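Local coordinates for SusD homolog (Bacteroides thetaiotaomicron, PDB 3EHM), which probably binds mucin O-glycans, as a SusD-family lipoprotein, to serve their utilization by this human gut symbiont, at residues 101-106 and 146-151; 468-473 and 478-483. All coordinates share one frame; numbering follows the deposited sequence.

Contact 1 of 2, residues 101-106 and 146-151; sequences LPWNEI and NSAGDG
A type II beta turn from Ser147 to Asp150 brings Ala148 and Gly149, its two central residues, against Trp103 and Asn104 of helix 85-110, in the helical, tetratricopeptide-repeat-related part of this SusD-like fold. The six-membered ring of Trp103 does most of the touching, and it meets the turn with its rim: Gly149 N lies in the ring plane, 3.9 Å from CZ3, while Ala148 O stands near that plane, 3.8 Å from CH2. Ala148 CB adds an apolar contact, 4.1 Å from Trp103 CZ3. One helix position on, the side-chain oxygen of Asn104 reaches across, OD1 lying 3.4 Å from Gly149 CA; chi1 of -170° sets CG opposite the backbone N and carries the amide over to the turn. Gly149 has a phi of 97°, which suits glycine, and a CB would also press on Trp103 CH2. Putting a leucine for Trp103 would probably open a gap beside Ala148 and Gly149 and strip Asn126 OD1 of its indole N-H donor. Trp103 also stacks with Tyr107 and forms a cation-pi pair with Arg129 of helix 116-140. Ala148 touches Arg129 and Trp133 of that same helix, whereas Pro102 and Ile106 pack on helix 23-36.

Contact 2 of 2, residues 468-473 and 478-483; sequences MDEAAP and ASIEDC
The end of the Ile480 side chain is pressed unusually close to a backbone carbonyl: CD1 lies 3.0 Å from Glu470 O, and CG1 follows at 3.3 Å from the same oxygen. The methyl also meets the stem of the Glu470 side chain, CD1 to CB at 3.4 Å, and the two side chains cross at about a right angle. Ile480 has CG1 turned opposite its own carbonyl carbon (chi1 -44°), which sends this branch across to Glu470, while its flank rests on the proline ring, Pro473 CG lying 4.0 Å from Ile480 CG1. Pro473 is the broad centre of the contact: Pro473 CB lies 3.7 Å from Ser479 C, and CG also approaches Cys483 O.

Both sides are built from tight turns flanking the short helix 472-475. Asp469 begins a type I turn and caps it as an Asx turn, OD1 accepting from Ala471 N at 3.1 Å, well above the carboxylate plane; its other oxygen, OD2, makes a salt bridge to Arg475. On the far side Ile480 is the centre of an inverse gamma turn, where Ser479 O takes Glu481 N at 2.7 Å and also accepts from Asp482 N, both donors arriving on one face of its plane.

The chain returning from the helix is tied back by Ala478 N, which donates to Pro473 O at 2.9 Å with an N-H...O angle of 156°. The donor stands above the carbonyl plane of Pro473, 40° out of it. At the other end, Met468, here selenomethionine, and Asp469 are joined by backbone hydrogen bonds to Pro312 and Thr313.

Contacts 1 and 2 are separate features of one chain and do not touch: their centres lie 38 Å apart, and their nearest atoms are about 28 Å from each other. Each is set well out from the middle of the protein, about 24 Å and 22 Å respectively from centre to centre. Contact 1 is complete in the chain well before the segments of contact 2 begin, and all four segments belong to the SusD-like family region. Contact 1 joins a long helix to a loop 40 residues further on, burying 127 Å², whereas contact 2 is a local fold-back burying 276 Å². Neither can be assigned to the glycan-binding site from its geometry.

Contact 1 of 2, residues 101-106 and 146-151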
ATOM      1  N   LEU A 101     -14.915 -11.606   9.590  1.00 17.12           N
ATOM      2  CA  LEU A 101     -15.994 -12.588   9.527  1.00 18.29           C
ATOM      3  C   LEU A 101     -15.541 -14.003   9.179  1.00 17.34           C
ATOM      4  O   LEU A 101     -15.637 -14.909  10.009  1.00 17.06           O
ATOM      5  CB  LEU A 101     -17.072 -12.137   8.531  1.00 21.50           C
ATOM      6  CG  LEU A 101     -18.175 -11.201   9.038  1.00 26.63           C
ATOM      7  CD1 LEU A 101     -19.001 -11.933  10.089  1.00 29.46           C
ATOM      8  CD2 LEU A 101     -17.576  -9.933   9.613  1.00 27.80           C
ATOM      9  N   PRO A 102     -15.050 -14.216   7.945  1.00 16.42           N
ATOM     10  CA  PRO A 102     -14.611 -15.566   7.588  1.00 15.77           C
ATOM     11  C   PRO A 102     -13.430 -16.070   8.424  1.00 16.53           C
ATOM     12  O   PRO A 102     -13.328 -17.270   8.702  1.00 16.80           O
ATOM     13  CB  PRO A 102     -14.280 -15.436   6.102  1.00 16.33           C
ATOM     14  CG  PRO A 102     -13.823 -14.020   5.981  1.00 15.65           C
ATOM     15  CD  PRO A 102     -14.829 -13.278   6.828  1.00 14.95           C
ATOM     16  N   TRP A 103     -12.534 -15.175   8.824  1.00 15.53           N
ATOM     17  CA  TRP A 103     -11.400 -15.609   9.634  1.00 15.64           C
ATOM     18  C   TRP A 103     -11.883 -16.174  10.960  1.00 16.16           C
ATOM     19  O   TRP A 103     -11.407 -17.216  11.408  1.00 17.59           O
ATOM     20  CB  TRP A 103     -10.431 -14.464   9.941  1.00 14.44           C
ATOM     21  CG  TRP A 103      -9.373 -14.906  10.920  1.00 15.05           C
ATOM     22  CD1 TRP A 103      -8.241 -15.621  10.640  1.00 15.58           C
ATOM     23  CD2 TRP A 103      -9.423 -14.781  12.348  1.00 16.03           C
ATOM     24  NE1 TRP A 103      -7.590 -15.957  11.804  1.00 14.81           N
ATOM     25  CE2 TRP A 103      -8.293 -15.453  12.867  1.00 15.29           C
ATOM     26  CE3 TRP A 103     -10.315 -14.171  13.240  1.00 16.19           C
ATOM     27  CZ2 TRP A 103      -8.031 -15.534  14.240  1.00 15.88           C
ATOM     28  CZ3 TRP A 103     -10.056 -14.249  14.605  1.00 17.23           C
ATOM     29  CH2 TRP A 103      -8.921 -14.929  15.090  1.00 16.66           C
ATOM     30  N   ASN A 104     -12.819 -15.471  11.587  1.00 15.78           N
ATOM     31  CA  ASN A 104     -13.353 -15.884  12.875  1.00 17.49           C
ATOM     32  C   ASN A 104     -13.999 -17.263  12.828  1.00 16.85           C
ATOM     33  O   ASN A 104     -13.889 -18.033  13.782  1.00 16.23           O
ATOM     34  CB  ASN A 104     -14.359 -14.851  13.385  1.00 18.41           C
ATOM     35  CG  ASN A 104     -14.770 -15.100  14.825  1.00 21.31           C
ATOM     36  OD1 ASN A 104     -13.925 -15.276  15.705  1.00 21.22           O
ATOM     37  ND2 ASN A 104     -16.073 -15.103  15.073  1.00 22.79           N
ATOM     38  N   GLU A 105     -14.672 -17.577  11.722  1.00 17.47           N
ATOM     39  CA  GLU A 105     -15.309 -18.886  11.591  1.00 18.68           C
ATOM     40  C   GLU A 105     -14.246 -19.972  11.441  1.00 17.92           C
ATOM     41  O   GLU A 105     -14.381 -21.061  11.995  1.00 18.63           O
ATOM     42  CB  GLU A 105     -16.253 -18.912  10.388  1.00 18.86           C
ATOM     43  CG  GLU A 105     -17.295 -17.811  10.411  1.00 23.36           C
ATOM     44  CD  GLU A 105     -18.379 -18.008   9.367  1.00 26.58           C
ATOM     45  OE1 GLU A 105     -18.078 -18.562   8.286  1.00 26.37           O
ATOM     46  OE2 GLU A 105     -19.531 -17.597   9.629  1.00 27.51           O
ATOM     47  N   ILE A 106     -13.189 -19.670  10.691  1.00 16.99           N
ATOM     48  CA  ILE A 106     -12.100 -20.621  10.491  1.00 16.44           C
ATOM     49  C   ILE A 106     -11.434 -20.874  11.839  1.00 16.44           C
ATOM     50  O   ILE A 106     -11.144 -22.014  12.200  1.00 15.69           O
ATOM     51  CB  ILE A 106     -11.042 -20.070   9.498  1.00 17.40           C
ATOM     52  CG1 ILE A 106     -11.639 -20.007   8.090  1.00 17.49           C
ATOM     53  CG2 ILE A 106      -9.789 -20.950   9.508  1.00 16.54           C
ATOM     54  CD1 ILE A 106     -10.672 -19.488   7.040  1.00 19.82           C
ATOM     55  N   ASN A 146      -5.493  -8.424  19.438  1.00 15.63           N
ATOM     56  CA  ASN A 146      -5.412  -9.554  20.356  1.00 17.99           C
ATOM     57  C   ASN A 146      -6.763 -10.073  20.836  1.00 18.88           C
ATOM     58  O   ASN A 146      -6.891 -11.245  21.192  1.00 20.02           O
ATOM     59  CB  ASN A 146      -4.541  -9.191  21.560  1.00 17.66           C
ATOM     60  CG  ASN A 146      -3.074  -9.086  21.197  1.00 20.39           C
ATOM     61  OD1 ASN A 146      -2.498 -10.016  20.627  1.00 22.24           O
ATOM     62  ND2 ASN A 146      -2.459  -7.959  21.531  1.00 16.86           N
ATOM     63  N   SER A 147      -7.769  -9.207  20.842  1.00 19.99           N
ATOM     64  CA  SER A 147      -9.100  -9.603  21.287  1.00 21.00           C
ATOM     65  C   SER A 147      -9.861 -10.355  20.194  1.00 21.05           C
ATOM     66  O   SER A 147     -10.889 -10.983  20.462  1.00 21.03           O
ATOM     67  CB  SER A 147      -9.896  -8.369  21.717  1.00 21.20           C
ATOM     68  OG  SER A 147     -10.013  -7.437  20.654  1.00 23.71           O
ATOM     69  N   ALA A 148      -9.345 -10.295  18.969  1.00 19.81           N
ATOM     70  CA  ALA A 148      -9.978 -10.955  17.831  1.00 21.17           C
ATOM     71  C   ALA A 148     -10.246 -12.427  18.100  1.00 21.37           C
ATOM     72  O   ALA A 148      -9.331 -13.195  18.408  1.00 21.01           O
ATOM     73  CB  ALA A 148      -9.111 -10.810  16.590  1.00 20.33           C
ATOM     74  N   GLY A 149     -11.510 -12.814  17.976  1.00 21.75           N
ATOM     75  CA  GLY A 149     -11.883 -14.198  18.204  1.00 24.08           C
ATOM     76  C   GLY A 149     -12.430 -14.480  19.592  1.00 24.12           C
ATOM     77  O   GLY A 149     -12.895 -15.588  19.853  1.00 25.08           O
ATOM     78  N   ASP A 150     -12.394 -13.494  20.485  1.00 24.05           N
ATOM     79  CA  ASP A 150     -12.898 -13.708  21.841  1.00 24.61           C
ATOM     80  C   ASP A 150     -14.422 -13.666  21.923  1.00 25.44           C
ATOM     81  O   ASP A 150     -14.997 -13.754  23.005  1.00 27.12           O
ATOM     82  CB  ASP A 150     -12.285 -12.690  22.817  1.00 24.49           C
ATOM     83  CG  ASP A 150     -12.809 -11.276  22.616  1.00 26.06           C
ATOM     84  OD1 ASP A 150     -13.670 -11.052  21.738  1.00 27.28           O
ATOM     85  OD2 ASP A 150     -12.351 -10.374  23.352  1.00 28.17           O
ATOM     86  N   GLY A 151     -15.071 -13.528  20.771  1.00 25.83           N
ATOM     87  CA  GLY A 151     -16.525 -13.493  20.724  1.00 27.07           C
ATOM     88  C   GLY A 151     -17.171 -12.366  21.508  1.00 28.23           C
ATOM     89  O   GLY A 151     -18.348 -12.445  21.867  1.00 28.37           O
TER

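Contact 2 of 2, residues 468-473 and 478-483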
HETATM    1  N   MSE A 468      -4.175  19.661  -4.447  1.00 16.84           N
HETATM    2  CA  MSE A 468      -4.716  20.789  -5.192  1.00 17.26           C
HETATM    3  C   MSE A 468      -5.783  21.517  -4.382  1.00 17.17           C
HETATM    4  O   MSE A 468      -5.890  22.740  -4.439  1.00 15.83           O
HETATM    5  CB  MSE A 468      -5.306  20.299  -6.507  1.00 17.84           C
HETATM    6  CG  MSE A 468      -5.837  21.400  -7.383  1.00 20.81           C
HETATM    7 SE   MSE A 468      -6.552  20.713  -9.030  1.00 28.22          SE
HETATM    8  CE  MSE A 468      -6.223  18.829  -8.822  1.00 33.56           C
ATOM      9  N   ASP A 469      -6.573  20.750  -3.636  1.00 17.01           N
ATOM     10  CA  ASP A 469      -7.629  21.299  -2.790  1.00 18.37           C
ATOM     11  C   ASP A 469      -6.992  21.803  -1.497  1.00 19.66           C
ATOM     12  O   ASP A 469      -6.803  21.044  -0.548  1.00 19.52           O
ATOM     13  CB  ASP A 469      -8.657  20.208  -2.477  1.00 18.21           C
ATOM     14  CG  ASP A 469      -9.794  20.703  -1.604  1.00 20.04           C
ATOM     15  OD1 ASP A 469      -9.867  21.926  -1.335  1.00 17.34           O
ATOM     16  OD2 ASP A 469     -10.617  19.859  -1.190  1.00 17.48           O
ATOM     17  N   GLU A 470      -6.668  23.091  -1.461  1.00 20.01           N
ATOM     18  CA  GLU A 470      -6.029  23.677  -0.292  1.00 20.15           C
ATOM     19  C   GLU A 470      -6.876  23.670   0.977  1.00 19.07           C
ATOM     20  O   GLU A 470      -6.381  23.978   2.060  1.00 18.18           O
ATOM     21  CB  GLU A 470      -5.572  25.102  -0.610  1.00 23.17           C
ATOM     22  CG  GLU A 470      -4.473  25.159  -1.665  1.00 28.55           C
ATOM     23  CD  GLU A 470      -3.808  26.519  -1.744  1.00 31.75           C
ATOM     24  OE1 GLU A 470      -4.506  27.510  -2.051  1.00 32.25           O
ATOM     25  OE2 GLU A 470      -2.583  26.594  -1.496  1.00 35.96           O
ATOM     26  N   ALA A 471      -8.150  23.319   0.851  1.00 18.20           N
ATOM     27  CA  ALA A 471      -9.023  23.270   2.016  1.00 18.16           C
ATOM     28  C   ALA A 471      -9.017  21.878   2.657  1.00 17.59           C
ATOM     29  O   ALA A 471      -9.533  21.695   3.759  1.00 15.25           O
ATOM     30  CB  ALA A 471     -10.443  23.653   1.623  1.00 20.25           C
ATOM     31  N   ALA A 472      -8.426  20.905   1.967  1.00 16.44           N
ATOM     32  CA  ALA A 472      -8.377  19.529   2.470  1.00 16.61           C
ATOM     33  C   ALA A 472      -7.657  19.354   3.810  1.00 15.90           C
ATOM     34  O   ALA A 472      -8.187  18.714   4.719  1.00 16.72           O
ATOM     35  CB  ALA A 472      -7.754  18.606   1.412  1.00 14.04           C
ATOM     36  N   PRO A 473      -6.442  19.910   3.954  1.00 16.39           N
ATOM     37  CA  PRO A 473      -5.722  19.761   5.223  1.00 16.49           C
ATOM     38  C   PRO A 473      -6.532  20.248   6.425  1.00 18.20           C
ATOM     39  O   PRO A 473      -6.491  19.651   7.501  1.00 16.41           O
ATOM     40  CB  PRO A 473      -4.456  20.584   4.997  1.00 18.69           C
ATOM     41  CG  PRO A 473      -4.207  20.387   3.520  1.00 17.38           C
ATOM     42  CD  PRO A 473      -5.599  20.590   2.953  1.00 17.03           C
ATOM     43  N   ALA A 478      -5.145  19.836  10.056  1.00 21.69           N
ATOM     44  CA  ALA A 478      -3.766  20.158   9.689  1.00 22.70           C
ATOM     45  C   ALA A 478      -3.752  21.379   8.773  1.00 24.44           C
ATOM     46  O   ALA A 478      -4.807  21.888   8.399  1.00 24.64           O
ATOM     47  CB  ALA A 478      -3.120  18.967   8.982  1.00 21.25           C
ATOM     48  N   SER A 479      -2.560  21.848   8.412  1.00 26.41           N
ATOM     49  CA  SER A 479      -2.449  23.004   7.526  1.00 28.01           C
ATOM     50  C   SER A 479      -1.674  22.640   6.266  1.00 28.51           C
ATOM     51  O   SER A 479      -0.995  21.614   6.215  1.00 28.57           O
ATOM     52  CB  SER A 479      -1.743  24.164   8.229  1.00 29.34           C
ATOM     53  OG  SER A 479      -0.340  24.099   8.022  1.00 30.49           O
ATOM     54  N   ILE A 480      -1.778  23.495   5.254  1.00 28.92           N
ATOM     55  CA  ILE A 480      -1.094  23.287   3.981  1.00 31.37           C
ATOM     56  C   ILE A 480       0.397  23.579   4.125  1.00 32.09           C
ATOM     57  O   ILE A 480       0.900  24.551   3.563  1.00 33.67           O
ATOM     58  CB  ILE A 480      -1.659  24.223   2.898  1.00 31.58           C
ATOM     59  CG1 ILE A 480      -3.187  24.246   2.978  1.00 31.55           C
ATOM     60  CG2 ILE A 480      -1.213  23.754   1.519  1.00 32.52           C
ATOM     61  CD1 ILE A 480      -3.813  25.435   2.278  1.00 32.47           C
ATOM     62  N   GLU A 481       1.099  22.739   4.883  1.00 32.12           N
ATOM     63  CA  GLU A 481       2.537  22.904   5.094  1.00 31.61           C
ATOM     64  C   GLU A 481       3.061  21.727   5.908  1.00 31.61           C
ATOM     65  O   GLU A 481       4.202  21.295   5.739  1.00 30.33           O
ATOM     66  CB  GLU A 481       2.821  24.210   5.838  1.00 34.20           C
ATOM     67  CG  GLU A 481       3.924  25.055   5.210  1.00 36.94           C
ATOM     68  CD  GLU A 481       4.974  25.492   6.218  1.00 38.87           C
ATOM     69  OE1 GLU A 481       5.687  24.610   6.749  1.00 40.00           O
ATOM     70  OE2 GLU A 481       5.085  26.714   6.478  1.00 38.95           O
ATOM     71  N   ASP A 482       2.217  21.213   6.795  1.00 31.85           N
ATOM     72  CA  ASP A 482       2.583  20.073   7.628  1.00 33.29           C
ATOM     73  C   ASP A 482       2.018  18.773   7.058  1.00 32.43           C
ATOM     74  O   ASP A 482       2.495  17.686   7.394  1.00 32.98           O
ATOM     75  CB  ASP A 482       2.064  20.267   9.054  1.00 34.45           C
ATOM     76  CG  ASP A 482       2.718  21.436   9.757  1.00 36.35           C
ATOM     77  OD1 ASP A 482       3.948  21.381   9.975  1.00 36.85           O
ATOM     78  OD2 ASP A 482       2.001  22.409  10.086  1.00 37.97           O
ATOM     79  N   CYS A 483       1.006  18.889   6.197  1.00 30.19           N
ATOM     80  CA  CYS A 483       0.378  17.719   5.590  1.00 27.86           C
ATOM     81  C   CYS A 483       0.102  17.812   4.093  1.00 23.96           C
ATOM     82  O   CYS A 483      -0.618  18.701   3.629  1.00 23.52           O
ATOM     83  CB  CYS A 483      -0.948  17.388   6.298  1.00 27.84           C
ATOM     84  SG  CYS A 483      -0.780  16.675   7.960  1.00 40.52           S
TER